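Local coordinates for protein (2Z,6E)-hedycaryol synthase (PDB 4MC3) that cyclises farnesyl diphosphate to the sesquiterpene alcohol hedycaryol, a magnesium-dependent 1,11-ring closure carried out in the helical fold of a class I terpene synthase, at residues W138-T152 / Y177-L190. Residues are numbered along the deposited sequence; the frame is centred on the assembly and turned at random.
Sequences WCDAFIGHFEAFLQT and YSVGMPWLWDLDEL. With 28U ((3R,6E)-3,7,11-trimethyldodeca-1,6,10-trien-3-ol), chain B.
Trp183 lays its indole against Phe146 and Phe149 of helix 138-152, and following it outward traces the aromatic part of this contact. CB rests between His145 CB and Phe142 CE1. With chi1 at 65°, CG stands between the backbone N and the carbonyl carbon, which turns one indole face to Phe146; that ring comes in edge first, CD1 lying 3.6 Å from Trp183 CD2, in a T-shaped pair. Farther out, CD1 touches Phe149 CB, and NE1 sits over the face of Phe149, 3.5 Å from its CG, so Trp183 presents a face to one phenylalanine and an edge to the next. At the far rim CZ2 meets Phe146 CE1 and approaches C11 of the bound nerolidol.

The edge of Phe149 faces backbone oxygens: its CE1 is 3.4 Å from Ser178 O, where helix 168-178 breaks and Gly180, at positive phi, takes the N-cap position of helix 181-188.

Two polar ties join the nearly antiparallel helices farther along. His145 ND1 donates to the syn lone pair of Asp186 OD2 at 2.6 Å and 167°, ring and carboxylate nearly coplanar, while Pro182 CB covers one imidazole face; a water links His145 NE2 with Tyr177 OH. Trp138 NE1 donates to Asp186 O (2.8 Å) from above the carbonyl plane, opposite Glu189 N, and its CZ2 packs on Leu190 CD1. Were Trp138 an alanine, Asp186 O would probably lose its interhelical donor and a gap would be likely to open beside Leu187 and Leu190.

Phe149 is important for stabilising the cation at C-11. Its ring is held by Trp183, and Ser178 O, at the edge of the ring and near the ligand, would probably add negative potential at this helix break, consistent with a pocket suited to carbocations.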
loop_
_atom_site.group_PDB
_atom_site.type_symbol
_atom_site.label_atom_id
_atom_site.label_comp_id
_atom_site.label_asym_id
_atom_site.label_seq_id
_atom_site.Cartn_x
_atom_site.Cartn_y
_atom_site.Cartn_z
ATOM N N TRP A 138 16.257 -1.245 6.105
ATOM C CA TRP A 138 15.126 -0.680 5.316
ATOM C C TRP A 138 14.902 -1.450 4.023
ATOM O O TRP A 138 13.813 -1.805 3.670
ATOM C CB TRP A 138 15.345 0.796 5.030
ATOM C CG TRP A 138 14.205 1.381 4.245
ATOM C CD1 TRP A 138 13.061 1.896 4.779
ATOM C CD2 TRP A 138 14.087 1.473 2.843
ATOM N NE1 TRP A 138 12.204 2.256 3.772
ATOM C CE2 TRP A 138 12.808 2.016 2.572
ATOM C CE3 TRP A 138 14.890 1.091 1.758
ATOM C CZ2 TRP A 138 12.337 2.193 1.294
ATOM C CZ3 TRP A 138 14.408 1.241 0.463
ATOM C CH2 TRP A 138 13.099 1.801 0.241
ATOM N N CYS A 139 15.979 -1.743 3.306
ATOM C CA CYS A 139 15.899 -2.458 2.037
ATOM C C CYS A 139 15.233 -3.804 2.247
ATOM O O CYS A 139 14.372 -4.216 1.481
ATOM C CB CYS A 139 17.261 -2.608 1.349
ATOM S SG CYS A 139 18.030 -1.077 0.796
ATOM N N ASP A 140 15.645 -4.500 3.299
ATOM C CA ASP A 140 15.087 -5.818 3.577
ATOM C C ASP A 140 13.564 -5.705 3.901
ATOM O O ASP A 140 12.765 -6.571 3.516
ATOM C CB ASP A 140 15.799 -6.458 4.755
ATOM C CG ASP A 140 17.167 -6.971 4.407
ATOM O OD1 ASP A 140 17.521 -7.088 3.220
ATOM O OD2 ASP A 140 17.886 -7.326 5.362
ATOM N N ALA A 141 13.166 -4.653 4.630
ATOM C CA ALA A 141 11.752 -4.443 4.999
ATOM C C ALA A 141 10.945 -4.173 3.744
ATOM O O ALA A 141 9.901 -4.784 3.521
ATOM C CB ALA A 141 11.620 -3.302 5.963
ATOM N N PHE A 142 11.461 -3.302 2.879
ATOM C CA PHE A 142 10.773 -2.954 1.624
ATOM C C PHE A 142 10.636 -4.200 0.738
ATOM O O PHE A 142 9.523 -4.472 0.252
ATOM C CB PHE A 142 11.528 -1.848 0.841
ATOM C CG PHE A 142 10.874 -1.516 -0.451
ATOM C CD1 PHE A 142 9.893 -0.530 -0.509
ATOM C CD2 PHE A 142 11.170 -2.203 -1.614
ATOM C CE1 PHE A 142 9.248 -0.235 -1.671
ATOM C CE2 PHE A 142 10.477 -1.946 -2.816
ATOM C CZ PHE A 142 9.546 -0.913 -2.857
ATOM N N ILE A 143 11.712 -4.959 0.532
ATOM C CA ILE A 143 11.617 -6.145 -0.277
ATOM C C ILE A 143 10.611 -7.125 0.275
ATOM O O ILE A 143 9.826 -7.713 -0.450
ATOM C CB ILE A 143 13.036 -6.819 -0.420
ATOM C CG1 ILE A 143 13.896 -5.934 -1.278
ATOM C CG2 ILE A 143 12.937 -8.230 -1.006
ATOM C CD1 ILE A 143 15.329 -6.458 -1.386
ATOM N N GLY A 144 10.617 -7.325 1.565
ATOM C CA GLY A 144 9.660 -8.271 2.107
ATOM C C GLY A 144 8.222 -7.834 1.885
ATOM O O GLY A 144 7.368 -8.627 1.492
ATOM N N HIS A 145 7.970 -6.550 2.094
ATOM C CA HIS A 145 6.616 -6.025 1.856
ATOM C C HIS A 145 6.219 -6.060 0.370
ATOM O O HIS A 145 5.043 -6.320 0.047
ATOM C CB HIS A 145 6.556 -4.630 2.410
ATOM C CG HIS A 145 6.574 -4.545 3.901
ATOM N ND1 HIS A 145 7.035 -3.420 4.555
ATOM C CD2 HIS A 145 6.093 -5.373 4.864
ATOM C CE1 HIS A 145 6.910 -3.588 5.853
ATOM N NE2 HIS A 145 6.348 -4.768 6.067
ATOM N N PHE A 146 7.145 -5.708 -0.533
ATOM C CA PHE A 146 6.889 -5.716 -1.960
ATOM C C PHE A 146 6.673 -7.131 -2.483
ATOM O O PHE A 146 5.778 -7.394 -3.308
ATOM C CB PHE A 146 7.934 -4.914 -2.695
ATOM C CG PHE A 146 7.514 -4.579 -4.115
ATOM C CD1 PHE A 146 6.636 -3.526 -4.304
ATOM C CD2 PHE A 146 7.941 -5.305 -5.251
ATOM C CE1 PHE A 146 6.199 -3.216 -5.578
ATOM C CE2 PHE A 146 7.463 -4.976 -6.506
ATOM C CZ PHE A 146 6.632 -3.923 -6.660
ATOM N N GLU A 147 7.520 -8.054 -2.029
ATOM C CA GLU A 147 7.367 -9.457 -2.394
ATOM C C GLU A 147 6.063 -10.017 -1.876
ATOM O O GLU A 147 5.418 -10.771 -2.604
ATOM C CB GLU A 147 8.542 -10.345 -1.923
ATOM C CG GLU A 147 9.811 -10.078 -2.712
ATOM C CD GLU A 147 10.960 -10.992 -2.394
ATOM O OE1 GLU A 147 11.116 -11.412 -1.266
ATOM O OE2 GLU A 147 11.704 -11.264 -3.318
ATOM N N ALA A 148 5.668 -9.656 -0.659
ATOM C CA ALA A 148 4.374 -10.102 -0.087
ATOM C C ALA A 148 3.229 -9.598 -1.023
ATOM O O ALA A 148 2.306 -10.317 -1.327
ATOM C CB ALA A 148 4.162 -9.634 1.325
ATOM N N PHE A 149 3.285 -8.333 -1.422
ATOM C CA PHE A 149 2.317 -7.722 -2.373
ATOM C C PHE A 149 2.284 -8.554 -3.652
ATOM O O PHE A 149 1.221 -8.949 -4.100
ATOM C CB PHE A 149 2.721 -6.258 -2.619
ATOM C CG PHE A 149 2.076 -5.636 -3.782
ATOM C CD1 PHE A 149 0.777 -5.116 -3.715
ATOM C CD2 PHE A 149 2.801 -5.477 -4.954
ATOM C CE1 PHE A 149 0.201 -4.545 -4.840
ATOM C CE2 PHE A 149 2.246 -4.929 -6.038
ATOM C CZ PHE A 149 0.957 -4.480 -6.022
ATOM N N LEU A 150 3.441 -8.847 -4.249
ATOM C CA LEU A 150 3.484 -9.561 -5.538
ATOM C C LEU A 150 2.887 -10.987 -5.373
ATOM O O LEU A 150 2.120 -11.438 -6.201
ATOM C CB LEU A 150 4.913 -9.657 -6.033
ATOM C CG LEU A 150 5.512 -8.339 -6.553
ATOM C CD1 LEU A 150 6.945 -8.613 -6.936
ATOM C CD2 LEU A 150 4.742 -7.767 -7.684
ATOM N N GLN A 151 3.208 -11.616 -4.268
ATOM C CA GLN A 151 2.774 -12.988 -4.002
ATOM C C GLN A 151 1.284 -13.104 -3.880
ATOM O O GLN A 151 0.711 -14.174 -4.197
ATOM C CB GLN A 151 3.455 -13.561 -2.791
ATOM C CG GLN A 151 3.291 -15.093 -2.638
ATOM C CD GLN A 151 3.952 -15.913 -3.760
ATOM O OE1 GLN A 151 4.783 -15.412 -4.575
ATOM N NE2 GLN A 151 3.560 -17.180 -3.850
ATOM N N THR A 152 0.595 -12.032 -3.487
ATOM C CA THR A 152 -0.877 -12.085 -3.390
ATOM C C THR A 152 -1.541 -12.394 -4.698
ATOM O O THR A 152 -2.628 -13.034 -4.683
ATOM C CB THR A 152 -1.487 -10.828 -2.745
ATOM O OG1 THR A 152 -1.331 -9.669 -3.575
ATOM C CG2 THR A 152 -0.942 -10.674 -1.369
ATOM N N TYR A 177 -1.375 -6.820 2.713
ATOM C CA TYR A 177 -0.245 -6.691 1.721
ATOM C C TYR A 177 -0.721 -6.367 0.299
ATOM O O TYR A 177 -0.046 -5.605 -0.412
ATOM C CB TYR A 177 0.612 -7.932 1.760
ATOM C CG TYR A 177 1.244 -8.105 3.108
ATOM C CD1 TYR A 177 2.230 -7.241 3.579
ATOM C CD2 TYR A 177 0.830 -9.131 3.960
ATOM C CE1 TYR A 177 2.776 -7.402 4.845
ATOM C CE2 TYR A 177 1.368 -9.277 5.216
ATOM C CZ TYR A 177 2.327 -8.401 5.658
ATOM O OH TYR A 177 2.900 -8.547 6.907
ATOM N N SER A 178 -1.827 -6.933 -0.196
ATOM C CA SER A 178 -2.300 -6.677 -1.566
ATOM C C SER A 178 -2.725 -5.232 -1.794
ATOM O O SER A 178 -2.648 -4.745 -2.923
ATOM C CB SER A 178 -3.389 -7.647 -2.010
ATOM O OG SER A 178 -4.645 -7.337 -1.378
ATOM N N VAL A 179 -3.165 -4.519 -0.748
ATOM C CA VAL A 179 -3.492 -3.100 -0.870
ATOM C C VAL A 179 -2.231 -2.262 -1.089
ATOM O O VAL A 179 -2.335 -1.099 -1.426
ATOM C CB VAL A 179 -4.333 -2.657 0.372
ATOM C CG1 VAL A 179 -3.506 -2.573 1.638
ATOM C CG2 VAL A 179 -5.066 -1.364 0.102
ATOM N N GLY A 180 -1.072 -2.825 -0.797
ATOM C CA GLY A 180 0.206 -2.152 -1.080
ATOM C C GLY A 180 0.724 -1.192 -0.057
ATOM O O GLY A 180 1.904 -0.792 -0.087
ATOM N N MET A 181 -0.146 -0.832 0.880
ATOM C CA MET A 181 0.193 0.109 1.941
ATOM C C MET A 181 1.572 -0.128 2.554
ATOM O O MET A 181 2.392 0.787 2.609
ATOM C CB MET A 181 -0.875 0.080 3.038
ATOM C CG MET A 181 -1.995 1.089 2.839
ATOM S SD MET A 181 -1.424 2.624 2.086
ATOM C CE MET A 181 -2.284 2.571 0.516
ATOM N N PRO A 182 1.827 -1.347 3.022
ATOM C CA PRO A 182 3.088 -1.619 3.748
ATOM C C PRO A 182 4.346 -1.130 2.983
ATOM O O PRO A 182 5.188 -0.433 3.576
ATOM C CB PRO A 182 3.049 -3.109 3.967
ATOM C CG PRO A 182 1.585 -3.362 4.167
ATOM C CD PRO A 182 0.963 -2.547 3.058
ATOM N N TRP A 183 4.490 -1.473 1.714
ATOM C CA TRP A 183 5.652 -0.988 0.965
ATOM C C TRP A 183 5.571 0.470 0.598
ATOM O O TRP A 183 6.579 1.196 0.552
ATOM C CB TRP A 183 5.986 -1.858 -0.254
ATOM C CG TRP A 183 5.008 -1.920 -1.337
ATOM C CD1 TRP A 183 4.108 -2.897 -1.533
ATOM C CD2 TRP A 183 4.848 -0.995 -2.400
ATOM N NE1 TRP A 183 3.368 -2.637 -2.658
ATOM C CE2 TRP A 183 3.794 -1.450 -3.199
ATOM C CE3 TRP A 183 5.486 0.230 -2.743
ATOM C CZ2 TRP A 183 3.382 -0.766 -4.352
ATOM C CZ3 TRP A 183 5.046 0.891 -3.907
ATOM C CH2 TRP A 183 4.013 0.405 -4.665
ATOM N N LEU A 184 4.340 0.977 0.380
ATOM C CA LEU A 184 4.174 2.399 0.155
ATOM C C LEU A 184 4.681 3.218 1.295
ATOM O O LEU A 184 5.395 4.226 1.175
ATOM C CB LEU A 184 2.703 2.757 -0.199
ATOM C CG LEU A 184 2.272 2.213 -1.539
ATOM C CD1 LEU A 184 0.745 2.210 -1.658
ATOM C CD2 LEU A 184 2.800 3.093 -2.678
ATOM N N TRP A 185 4.277 2.849 2.504
ATOM C CA TRP A 185 4.690 3.532 3.742
ATOM C C TRP A 185 6.191 3.355 3.984
ATOM O O TRP A 185 6.823 4.310 4.441
ATOM C CB TRP A 185 3.921 3.104 4.955
ATOM C CG TRP A 185 2.457 3.622 4.904
ATOM C CD1 TRP A 185 2.011 4.778 4.366
ATOM C CD2 TRP A 185 1.283 2.929 5.396
ATOM N NE1 TRP A 185 0.636 4.883 4.528
ATOM C CE2 TRP A 185 0.168 3.734 5.119
ATOM C CE3 TRP A 185 1.089 1.697 6.001
ATOM C CZ2 TRP A 185 -1.157 3.347 5.474
ATOM C CZ3 TRP A 185 -0.219 1.321 6.392
ATOM C CH2 TRP A 185 -1.304 2.143 6.106
ATOM N N ASP A 186 6.775 2.196 3.642
ATOM C CA ASP A 186 8.221 2.105 3.690
ATOM C C ASP A 186 8.892 3.264 2.929
ATOM O O ASP A 186 9.918 3.817 3.350
ATOM C CB ASP A 186 8.725 0.774 3.114
ATOM C CG ASP A 186 8.364 -0.443 3.959
ATOM O OD1 ASP A 186 8.184 -0.342 5.175
ATOM O OD2 ASP A 186 8.256 -1.530 3.315
ATOM N N LEU A 187 8.378 3.620 1.749
ATOM C CA LEU A 187 8.935 4.697 0.970
ATOM C C LEU A 187 8.813 6.057 1.633
ATOM O O LEU A 187 9.621 6.969 1.321
ATOM C CB LEU A 187 8.349 4.705 -0.454
ATOM C CG LEU A 187 8.713 3.545 -1.405
ATOM C CD1 LEU A 187 7.831 3.420 -2.608
ATOM C CD2 LEU A 187 10.202 3.674 -1.842
ATOM N N ASP A 188 7.853 6.233 2.538
ATOM C CA ASP A 188 7.729 7.480 3.273
ATOM C C ASP A 188 8.982 7.760 4.129
ATOM O O ASP A 188 9.286 8.918 4.427
ATOM C CB ASP A 188 6.501 7.479 4.162
ATOM C CG ASP A 188 6.136 8.876 4.713
ATOM O OD1 ASP A 188 6.179 9.842 3.930
ATOM O OD2 ASP A 188 5.854 8.976 5.946
ATOM N N GLU A 189 9.755 6.724 4.474
ATOM C CA GLU A 189 10.939 6.937 5.293
ATOM C C GLU A 189 11.983 7.786 4.531
ATOM O O GLU A 189 12.807 8.430 5.166
ATOM C CB GLU A 189 11.541 5.641 5.752
ATOM C CG GLU A 189 10.655 4.826 6.640
ATOM C CD GLU A 189 11.383 3.678 7.340
ATOM O OE1 GLU A 189 12.509 3.911 7.869
ATOM O OE2 GLU A 189 10.837 2.540 7.365
ATOM N N LEU A 190 11.942 7.796 3.205
ATOM C CA LEU A 190 12.897 8.540 2.417
ATOM C C LEU A 190 12.783 10.052 2.685
ATOM O O LEU A 190 13.772 10.775 2.494
ATOM C CB LEU A 190 12.729 8.249 0.954
ATOM C CG LEU A 190 13.440 7.003 0.422
ATOM C CD1 LEU A 190 13.067 5.711 1.038
ATOM C CD2 LEU A 190 13.241 6.820 -1.057
HETATM C C4 28U B . -5.571 2.441 -1.722
HETATM C C5 28U B . -4.431 3.117 -3.879
HETATM C C6 28U B . -2.958 3.429 -3.693
HETATM C C7 28U B . -1.911 3.125 -4.725
HETATM C C8 28U B . -1.950 2.238 -5.757
HETATM C C10 28U B . -3.164 1.465 -6.206
HETATM C C13 28U B . -2.175 -1.592 -6.037
HETATM C C15 28U B . -3.572 -2.097 -5.729
HETATM O O16 28U B . -6.211 1.403 -3.751
HETATM C C3 28U B . -5.032 1.903 -3.072
HETATM C C2 28U B . -4.058 0.751 -2.775
HETATM C C1 28U B . -3.485 0.064 -3.797
HETATM C C9 28U B . -0.693 1.485 -6.157
HETATM C C11 28U B . -0.439 0.235 -5.250
HETATM C C12 28U B . -1.475 -0.891 -5.103
HETATM C C14 28U B . -1.921 -1.555 -7.534
HETATM O O HOH W 1 2.612 -4.901 0.893
HETATM O O HOH W 2 4.826 -6.547 7.904
#